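Long-range contacts in cystathionine beta-lyase family protein, YNBB B.subtilis ortholog (Clostridium acetobutylicum, PDB 3HVY), which probably acts as a pyridoxal-phosphate-dependent lyase of the cystathionine beta-lyase and methionine gamma-lyase type, with a putative role in aluminium resistance: residues E40-N45 with A297-I302; H62-S67 with G285-L290; E303-A308 with D328-I333. One frame throughout, in Å; residues are numbered along the deposited sequence.

Overall arrangement
All three contacts use the long helix 287-317, at successive places. Contact 2 (62-67 with 285-290) sits at its N-terminal start, contact 1 (40-45 with 297-302) comes next, and contact 3 (303-308 with 328-333) follows directly. Contacts 1 and 3 have centres about 11 Å apart and touch, sharing a bound ethanediol; the centre of contact 2 is about 24 Å from that of contact 1 and about 31 Å from that of contact 3. Along the chain, contact 2 falls between the two segments of contact 1, and contact 3 opens after both have closed. One helix thus ties together helix 18-55, a loop at the subunit interfaces and the loop joining two neighbouring strands of the antiparallel sheet.

Contact 1: E40-N45 with A297-I302; sequences EIREYN and APHVTI. With EDO (1,2-ethanediol), chain Y.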
loop_
_atom_site.group_PDB
_atom_site.type_symbol
_atom_site.label_atom_id
_atom_site.label_comp_id
_atom_site.label_asym_id
_atom_site.label_seq_id
_atom_site.Cartn_x
_atom_site.Cartn_y
_atom_site.Cartn_z
ATOM N N GLU D 40 35.109 -2.296 9.540
ATOM C CA GLU D 40 35.472 -1.036 10.236
ATOM C C GLU D 40 34.732 0.153 9.658
ATOM O O GLU D 40 34.194 0.987 10.385
ATOM C CB GLU D 40 36.962 -0.797 10.123
ATOM C CG GLU D 40 37.771 -1.857 10.888
ATOM C CD GLU D 40 39.266 -1.738 10.618
ATOM O OE1 GLU D 40 39.669 -0.770 9.942
ATOM O OE2 GLU D 40 40.016 -2.627 11.061
ATOM N N ILE D 41 34.704 0.203 8.327
ATOM C CA ILE D 41 33.945 1.213 7.627
ATOM C C ILE D 41 32.439 1.049 7.880
ATOM O O ILE D 41 31.741 2.033 8.113
ATOM C CB ILE D 41 34.259 1.161 6.111
ATOM C CG1 ILE D 41 35.684 1.673 5.843
ATOM C CG2 ILE D 41 33.267 2.011 5.321
ATOM C CD1 ILE D 41 36.074 1.607 4.386
ATOM N N ARG D 42 31.930 -0.185 7.858
ATOM C CA ARG D 42 30.520 -0.427 8.060
ATOM C C ARG D 42 30.067 0.059 9.419
ATOM O O ARG D 42 28.981 0.598 9.567
ATOM C CB ARG D 42 30.283 -1.936 8.004
ATOM C CG ARG D 42 28.890 -2.320 8.090
ATOM C CD ARG D 42 28.701 -3.844 7.942
ATOM N NE ARG D 42 29.364 -4.501 9.058
ATOM C CZ ARG D 42 29.599 -5.803 9.163
ATOM N NH1 ARG D 42 29.249 -6.622 8.218
ATOM N NH2 ARG D 42 30.201 -6.272 10.245
ATOM N N GLU D 43 30.894 -0.191 10.430
ATOM C CA GLU D 43 30.579 0.182 11.792
ATOM C C GLU D 43 30.438 1.723 11.924
ATOM O O GLU D 43 29.515 2.258 12.571
ATOM C CB GLU D 43 31.708 -0.330 12.657
ATOM C CG GLU D 43 31.583 0.006 14.109
ATOM C CD GLU D 43 32.764 -0.513 14.921
ATOM O OE1 GLU D 43 33.915 -0.011 14.735
ATOM O OE2 GLU D 43 32.505 -1.373 15.793
ATOM N N TYR D 44 31.387 2.421 11.313
ATOM C CA TYR D 44 31.355 3.857 11.267
ATOM C C TYR D 44 30.049 4.355 10.600
ATOM O O TYR D 44 29.331 5.195 11.126
ATOM C CB TYR D 44 32.557 4.359 10.474
ATOM C CG TYR D 44 32.539 5.861 10.404
ATOM C CD1 TYR D 44 32.852 6.604 11.520
ATOM C CD2 TYR D 44 32.182 6.532 9.237
ATOM C CE1 TYR D 44 32.828 7.969 11.496
ATOM C CE2 TYR D 44 32.156 7.913 9.201
ATOM C CZ TYR D 44 32.481 8.622 10.348
ATOM O OH TYR D 44 32.480 9.990 10.407
ATOM N N ASN D 45 29.773 3.837 9.413
ATOM C CA ASN D 45 28.602 4.242 8.670
ATOM C C ASN D 45 27.301 3.859 9.357
ATOM O O ASN D 45 26.355 4.614 9.318
ATOM C CB ASN D 45 28.680 3.708 7.248
ATOM C CG ASN D 45 29.678 4.457 6.414
ATOM O OD1 ASN D 45 29.979 5.611 6.714
ATOM N ND2 ASN D 45 30.150 3.850 5.308
ATOM N N ALA D 297 21.059 0.200 5.087
ATOM C CA ALA D 297 21.923 0.437 3.929
ATOM C C ALA D 297 23.452 0.286 4.145
ATOM O O ALA D 297 24.154 -0.255 3.258
ATOM C CB ALA D 297 21.589 1.740 3.254
ATOM N N PRO D 298 23.985 0.832 5.253
ATOM C CA PRO D 298 25.416 0.634 5.498
ATOM C C PRO D 298 25.801 -0.832 5.555
ATOM O O PRO D 298 26.879 -1.209 5.140
ATOM C CB PRO D 298 25.620 1.268 6.898
ATOM C CG PRO D 298 24.605 2.356 6.969
ATOM C CD PRO D 298 23.375 1.681 6.310
ATOM N N HIS D 299 24.930 -1.636 6.137
ATOM C CA HIS D 299 25.145 -3.081 6.247
ATOM C C HIS D 299 25.019 -3.803 4.913
ATOM O O HIS D 299 25.917 -4.534 4.494
ATOM C CB HIS D 299 24.200 -3.699 7.307
ATOM C CG HIS D 299 24.429 -5.155 7.553
ATOM N ND1 HIS D 299 25.225 -5.621 8.580
ATOM C CD2 HIS D 299 23.953 -6.255 6.911
ATOM C CE1 HIS D 299 25.242 -6.945 8.541
ATOM N NE2 HIS D 299 24.481 -7.354 7.543
ATOM N N VAL D 300 23.890 -3.646 4.282
ATOM C CA VAL D 300 23.640 -4.291 3.014
ATOM C C VAL D 300 24.661 -3.900 1.940
ATOM O O VAL D 300 25.119 -4.761 1.169
ATOM C CB VAL D 300 22.187 -4.067 2.563
ATOM C CG1 VAL D 300 21.977 -4.640 1.173
ATOM C CG2 VAL D 300 21.220 -4.796 3.579
ATOM N N THR D 301 25.078 -2.634 1.945
ATOM C CA THR D 301 26.102 -2.157 0.998
ATOM C C THR D 301 27.379 -2.949 1.147
ATOM O O THR D 301 27.921 -3.411 0.146
ATOM C CB THR D 301 26.362 -0.638 1.150
ATOM O OG1 THR D 301 25.168 0.084 0.828
ATOM C CG2 THR D 301 27.552 -0.126 0.337
ATOM N N ILE D 302 27.781 -3.252 2.391
ATOM C CA ILE D 302 29.011 -3.936 2.637
ATOM C C ILE D 302 28.888 -5.420 2.370
ATOM O O ILE D 302 29.866 -6.059 2.016
ATOM C CB ILE D 302 29.574 -3.588 4.026
ATOM C CG1 ILE D 302 30.002 -2.099 4.037
ATOM C CG2 ILE D 302 30.816 -4.521 4.466
ATOM C CD1 ILE D 302 31.206 -1.769 3.123
HETATM C C1 EDO Y . 28.934 -11.816 6.273
HETATM O O1 EDO Y . 27.725 -11.898 5.536
HETATM C C2 EDO Y . 29.638 -10.530 5.917
HETATM O O2 EDO Y . 29.302 -9.430 6.778
HETATM O O HOH W 1 27.721 -6.154 5.983
HETATM O O HOH W 2 28.839 0.889 5.144
#
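Arg42 reaches across segment 297-302 and meets a different neighbour at nearly every atom. Its CB lies 4.0 Å from CG1 of Ile302. With CG anti to the backbone N (chi1 -176°), the chain is led across the partner helix, and CG of Arg42 comes to 3.7 Å from the carbonyl O of Pro298. CD of Arg42 packs between Ile302 and His299, 4.0 Å from ND1 of the His299 imidazole. A bend at chi3 then turns the guanidinium alongside the His299 ring, both side chains pointing the same way and their planes only 13° apart. The charged end is held from several directions: NE forms a salt bridge with Asp412 of the second subunit, while NH1 gives a 2.7 Å hydrogen bond to a water that in turn donates to His299 O. This water also lies over the centre of one imidazole face. NH1 makes a weak bond as well, at the guanidinium edge, to O2 of an ethanediol that probably comes from the crystallisation liquor.

One turn on, Asn45 closes the other end of the contact, its CB 3.9 Å from CB of Pro298. Its ND2 donates to Glu226 O and, through a second water, is linked to Pro298 O. The proline nitrogen has no hydrogen to give, in keeping with the kink of the helix here.

The two helix segments run antiparallel, at 161° with axes 8.9 Å apart, so helix 18-55 runs antiparallel beside helix 287-317 at this point. The second subunit adjoins this pair, its own His299 hydrogen-bonded to His299 through the NE2 atoms.

Contact 2: H62-S67 with G285-L290; sequences HFTNSS and GVMRSL
Arg288 sets out with CG anti to its own nitrogen (chi1 -178°) and stays extended to CD, which carries it across the ring of Phe63; chi3 of -71° then folds the guanidinium back toward the phenylalanine CB. Phe63, with CG anti to its carbonyl carbon, places its ring against Arg288. The two side chains run roughly perpendicular to one another. CG of Arg288 stands over the Phe63 ring, 4.2 Å from its centroid and close to the normal, in a CH-pi contact, while Arg288 NE comes to 3.6 Å from CD2 of Phe63. Phe63 CB in turn sits over one face of the guanidinium, offset toward its rim. Ring and guanidinium planes are 66° apart, so this is no parallel stack. The polar end of Arg288 has its strongest partner across the interface, where NH2 donates to Asn65 O of the third subunit.

Thr64 and selenomethionine Met287 run alongside each other in close packing, with OG1 of Thr64 3.3 Å from Met287 CG; the hydrogen bond of that hydroxyl goes to Asp73 OD1. Farther along, OD1 of Asn65 approaches CA of Gly285 at 3.8 Å.

No direct hydrogen bond joins the two backbones, and water does the work instead. One molecule donates to Thr64 O over 2.9 Å and accepts from Arg288 N, an amide in the first turn of helix 287-317. A second accepts from Ser66 N and from Gly285 N, the latter over 2.9 Å, and bonds Thr64 O weakly.

Phe63 is the centre of an inverse gamma turn. The arrangement is that of an irregular loop laid across a helix N-terminus at an oligomer interface: the third subunit returns the same Arg288 to Asn65 bond, and Phe383 of the second subunit packs on Phe63.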
loop_
_atom_site.group_PDB
_atom_site.type_symbol
_atom_site.label_atom_id
_atom_site.label_comp_id
_atom_site.label_asym_id
_atom_site.label_seq_id
_atom_site.Cartn_x
_atom_site.Cartn_y
_atom_site.Cartn_z
ATOM N N HIS D 62 6.579 9.655 11.936
ATOM C CA HIS D 62 7.227 9.916 10.645
ATOM C C HIS D 62 6.866 8.876 9.607
ATOM O O HIS D 62 7.212 9.053 8.412
ATOM C CB HIS D 62 8.747 9.984 10.828
ATOM C CG HIS D 62 9.165 11.194 11.582
ATOM N ND1 HIS D 62 9.357 11.189 12.956
ATOM C CD2 HIS D 62 9.324 12.472 11.183
ATOM C CE1 HIS D 62 9.671 12.409 13.352
ATOM N NE2 HIS D 62 9.637 13.209 12.301
ATOM N N PHE D 63 6.191 7.796 10.030
ATOM C CA PHE D 63 5.783 6.736 9.070
ATOM C C PHE D 63 4.373 7.098 8.542
ATOM O O PHE D 63 3.351 6.475 8.838
ATOM C CB PHE D 63 5.870 5.313 9.649
ATOM C CG PHE D 63 7.212 4.991 10.320
ATOM C CD1 PHE D 63 8.394 5.530 9.826
ATOM C CD2 PHE D 63 7.279 4.117 11.389
ATOM C CE1 PHE D 63 9.607 5.255 10.414
ATOM C CE2 PHE D 63 8.522 3.834 11.989
ATOM C CZ PHE D 63 9.675 4.420 11.462
ATOM N N THR D 64 4.393 8.162 7.743
ATOM C CA THR D 64 3.232 8.798 7.200
ATOM C C THR D 64 2.631 7.983 6.025
ATOM O O THR D 64 3.252 7.051 5.451
ATOM C CB THR D 64 3.557 10.258 6.730
ATOM O OG1 THR D 64 4.566 10.218 5.709
ATOM C CG2 THR D 64 4.020 11.109 7.888
ATOM N N ASN D 65 1.390 8.387 5.735
ATOM C CA ASN D 65 0.545 7.838 4.737
ATOM C C ASN D 65 -0.158 9.034 4.035
ATOM O O ASN D 65 -1.401 9.152 4.036
ATOM C CB ASN D 65 -0.466 6.974 5.456
ATOM C CG ASN D 65 -1.264 6.163 4.518
ATOM O OD1 ASN D 65 -0.735 5.771 3.478
ATOM N ND2 ASN D 65 -2.552 5.897 4.857
ATOM N N SER D 66 0.629 9.952 3.487
ATOM C CA SER D 66 0.052 11.176 2.896
ATOM C C SER D 66 -0.717 10.876 1.622
ATOM O O SER D 66 -0.447 9.883 0.949
ATOM C CB SER D 66 1.109 12.224 2.614
ATOM O OG SER D 66 2.176 11.672 1.847
ATOM N N SER D 67 -1.665 11.772 1.302
ATOM C CA SER D 67 -2.477 11.720 0.096
ATOM C C SER D 67 -2.503 13.067 -0.569
ATOM O O SER D 67 -2.047 14.100 -0.016
ATOM C CB SER D 67 -3.917 11.292 0.412
ATOM O OG SER D 67 -4.610 12.299 1.136
ATOM N N GLY D 285 2.539 6.008 1.085
ATOM C CA GLY D 285 2.790 5.108 2.203
ATOM C C GLY D 285 4.176 4.448 2.208
ATOM O O GLY D 285 4.409 3.523 2.968
ATOM N N VAL D 286 5.113 4.915 1.384
ATOM C CA VAL D 286 6.443 4.302 1.352
ATOM C C VAL D 286 7.416 4.721 2.468
ATOM O O VAL D 286 8.520 4.181 2.550
ATOM C CB VAL D 286 7.136 4.478 -0.030
ATOM C CG1 VAL D 286 6.194 4.042 -1.114
ATOM C CG2 VAL D 286 7.670 5.939 -0.260
HETATM N N MSE D 287 7.037 5.653 3.333
HETATM C CA MSE D 287 8.046 6.257 4.212
HETATM C C MSE D 287 8.703 5.233 5.157
HETATM O O MSE D 287 9.933 5.222 5.289
HETATM C CB MSE D 287 7.493 7.470 4.981
HETATM C CG MSE D 287 7.030 8.651 4.110
HETATM SE SE MSE D 287 8.350 9.247 2.769
HETATM C CE MSE D 287 9.795 9.402 3.996
ATOM N N ARG D 288 7.938 4.356 5.817
ATOM C CA ARG D 288 8.585 3.385 6.714
ATOM C C ARG D 288 9.691 2.607 5.957
ATOM O O ARG D 288 10.783 2.452 6.425
ATOM C CB ARG D 288 7.544 2.435 7.312
ATOM C CG ARG D 288 8.085 1.431 8.285
ATOM C CD ARG D 288 7.017 0.445 8.812
ATOM N NE ARG D 288 6.090 1.124 9.728
ATOM C CZ ARG D 288 4.831 1.448 9.434
ATOM N NH1 ARG D 288 4.292 1.116 8.271
ATOM N NH2 ARG D 288 4.085 2.078 10.313
ATOM N N SER D 289 9.399 2.155 4.742
ATOM C CA SER D 289 10.346 1.347 4.008
ATOM C C SER D 289 11.590 2.147 3.640
ATOM O O SER D 289 12.692 1.583 3.627
ATOM C CB SER D 289 9.668 0.725 2.787
ATOM O OG SER D 289 9.493 1.701 1.752
ATOM N N LEU D 290 11.442 3.446 3.368
ATOM C CA LEU D 290 12.604 4.272 3.005
ATOM C C LEU D 290 13.495 4.512 4.216
ATOM O O LEU D 290 14.714 4.453 4.099
ATOM C CB LEU D 290 12.192 5.621 2.375
ATOM C CG LEU D 290 11.443 5.561 1.035
ATOM C CD1 LEU D 290 11.112 6.971 0.481
ATOM C CD2 LEU D 290 12.294 4.678 0.053
HETATM O O HOH W 3 5.008 4.840 5.936
HETATM O O HOH W 4 3.181 8.399 2.635
#

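Contact 3: E303-A308 with D328-I333; sequences EAVKGA and DKRTDI. With EDO (1,2-ethanediol), chain Y.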
loop_
_atom_site.group_PDB
_atom_site.type_symbol
_atom_site.label_atom_id
_atom_site.label_comp_id
_atom_site.label_asym_id
_atom_site.label_seq_id
_atom_site.Cartn_x
_atom_site.Cartn_y
_atom_site.Cartn_z
ATOM N N GLU D 303 27.690 -5.976 2.473
ATOM C CA GLU D 303 27.480 -7.334 1.987
ATOM C C GLU D 303 27.787 -7.398 0.473
ATOM O O GLU D 303 28.418 -8.350 -0.000
ATOM C CB GLU D 303 26.052 -7.797 2.226
ATOM C CG GLU D 303 25.650 -7.947 3.704
ATOM C CD GLU D 303 26.518 -8.954 4.444
ATOM O OE1 GLU D 303 26.484 -10.148 4.087
ATOM O OE2 GLU D 303 27.238 -8.552 5.398
ATOM N N ALA D 304 27.366 -6.378 -0.264
ATOM C CA ALA D 304 27.568 -6.354 -1.730
ATOM C C ALA D 304 29.052 -6.118 -2.040
ATOM O O ALA D 304 29.603 -6.749 -2.923
ATOM C CB ALA D 304 26.676 -5.309 -2.360
ATOM N N VAL D 305 29.711 -5.255 -1.271
ATOM C CA VAL D 305 31.137 -5.048 -1.395
ATOM C C VAL D 305 31.887 -6.359 -1.175
ATOM O O VAL D 305 32.741 -6.717 -1.986
ATOM C CB VAL D 305 31.685 -3.930 -0.494
ATOM C CG1 VAL D 305 33.227 -3.793 -0.657
ATOM C CG2 VAL D 305 31.012 -2.536 -0.779
ATOM N N LYS D 306 31.585 -7.082 -0.096
ATOM C CA LYS D 306 32.206 -8.366 0.163
ATOM C C LYS D 306 31.991 -9.323 -0.970
ATOM O O LYS D 306 32.891 -10.034 -1.307
ATOM C CB LYS D 306 31.713 -8.935 1.477
ATOM C CG LYS D 306 32.249 -8.156 2.683
ATOM C CD LYS D 306 31.750 -8.800 4.024
ATOM C CE LYS D 306 32.241 -7.989 5.237
ATOM N NZ LYS D 306 31.987 -8.589 6.583
ATOM N N GLY D 307 30.802 -9.336 -1.570
ATOM C CA GLY D 307 30.539 -10.178 -2.722
ATOM C C GLY D 307 31.399 -9.807 -3.892
ATOM O O GLY D 307 31.928 -10.666 -4.561
ATOM N N ALA D 308 31.593 -8.517 -4.110
ATOM C CA ALA D 308 32.417 -8.054 -5.221
ATOM C C ALA D 308 33.919 -8.502 -5.058
ATOM O O ALA D 308 34.549 -9.034 -5.972
ATOM C CB ALA D 308 32.321 -6.494 -5.314
ATOM N N ASP D 328 42.215 -4.048 -4.046
ATOM C CA ASP D 328 41.981 -2.637 -4.342
ATOM C C ASP D 328 40.800 -2.205 -3.517
ATOM O O ASP D 328 39.709 -2.757 -3.664
ATOM C CB ASP D 328 41.583 -2.413 -5.808
ATOM C CG ASP D 328 42.736 -2.606 -6.760
ATOM O OD1 ASP D 328 43.882 -2.281 -6.387
ATOM O OD2 ASP D 328 42.494 -3.038 -7.896
ATOM N N LYS D 329 41.001 -1.243 -2.638
ATOM C CA LYS D 329 39.921 -0.782 -1.765
ATOM C C LYS D 329 38.832 -0.076 -2.616
ATOM O O LYS D 329 39.100 0.729 -3.490
ATOM C CB LYS D 329 40.434 0.101 -0.615
ATOM C CG LYS D 329 41.468 -0.631 0.351
ATOM C CD LYS D 329 40.913 -1.927 1.000
ATOM C CE LYS D 329 41.801 -2.482 2.134
ATOM N NZ LYS D 329 43.003 -3.214 1.681
ATOM N N ARG D 330 37.596 -0.484 -2.370
ATOM C CA ARG D 330 36.472 -0.109 -3.187
ATOM C C ARG D 330 35.833 1.242 -2.892
ATOM O O ARG D 330 35.922 1.795 -1.782
ATOM C CB ARG D 330 35.411 -1.213 -3.072
ATOM C CG ARG D 330 35.929 -2.635 -3.334
ATOM C CD ARG D 330 36.662 -2.696 -4.601
ATOM N NE ARG D 330 37.353 -3.968 -4.921
ATOM C CZ ARG D 330 36.800 -4.941 -5.640
ATOM N NH1 ARG D 330 35.550 -4.857 -6.022
ATOM N NH2 ARG D 330 37.492 -6.017 -5.962
ATOM N N THR D 331 35.215 1.766 -3.941
ATOM C CA THR D 331 34.429 2.959 -3.830
ATOM C C THR D 331 32.995 2.750 -4.248
ATOM O O THR D 331 32.119 3.594 -3.917
ATOM C CB THR D 331 35.066 4.107 -4.638
ATOM O OG1 THR D 331 34.541 5.335 -4.158
ATOM C CG2 THR D 331 34.791 3.992 -6.135
ATOM N N ASP D 332 32.738 1.672 -5.021
ATOM C CA ASP D 332 31.395 1.267 -5.369
ATOM C C ASP D 332 31.254 -0.264 -5.251
ATOM O O ASP D 332 32.182 -0.933 -4.824
ATOM C CB ASP D 332 30.982 1.809 -6.731
ATOM C CG ASP D 332 31.761 1.203 -7.849
ATOM O OD1 ASP D 332 32.238 0.080 -7.653
ATOM O OD2 ASP D 332 31.885 1.819 -8.923
ATOM N N ILE D 333 30.080 -0.780 -5.572
ATOM C CA ILE D 333 29.774 -2.216 -5.429
ATOM C C ILE D 333 29.995 -3.050 -6.702
ATOM O O ILE D 333 29.677 -4.235 -6.739
ATOM C CB ILE D 333 28.324 -2.479 -4.916
ATOM C CG1 ILE D 333 27.271 -1.914 -5.858
ATOM C CG2 ILE D 333 28.102 -1.919 -3.478
ATOM C CD1 ILE D 333 25.853 -2.464 -5.624
HETATM C C1 EDO Y . 28.934 -11.816 6.273
HETATM O O1 EDO Y . 27.725 -11.898 5.536
HETATM C C2 EDO Y . 29.638 -10.530 5.917
HETATM O O2 EDO Y . 29.302 -9.430 6.778
HETATM O O HOH W 5 28.669 -6.323 -5.439
#
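A helix packs here against the loop that leads from strand 321-323 into strand 334-338, two neighbours in the antiparallel sheet. Ile333, the last residue of the loop segment, places CG2 3.8 Å from CB of Ala304 and 4.0 Å from CG2 of Val305. The other valine branch, CG1 of Val305, meets CG of Arg330 at 4.0 Å as the two side chains pass one another pointing opposite ways. Arg330 bends at chi2 (-51°), which carries its NE toward Asp328 O, and its NH1 comes to 3.7 Å from CB of Ala308. The loop supplies Asp328 O, which accepts from Arg330 NE over 2.9 Å in the guanidinium plane, and Lys325 O, which takes NH2; Gln335 OE1 of strand 334-338 takes NH1. A water bridges the backbones, giving 2.7 Å hydrogen bonds to both Ala304 O and Ile333 O.

On another side of the helix, the carboxylate of Glu303 takes a hydrogen bond from each hydroxyl of the ethanediol, and Lys306 forms a salt bridge with Asp39. Helix 18-55 thus flanks helix 287-317 here: Tyr38 of that helix touches Val305, and the Tyr38 hydroxyl is hydrogen-bonded to Arg330 N.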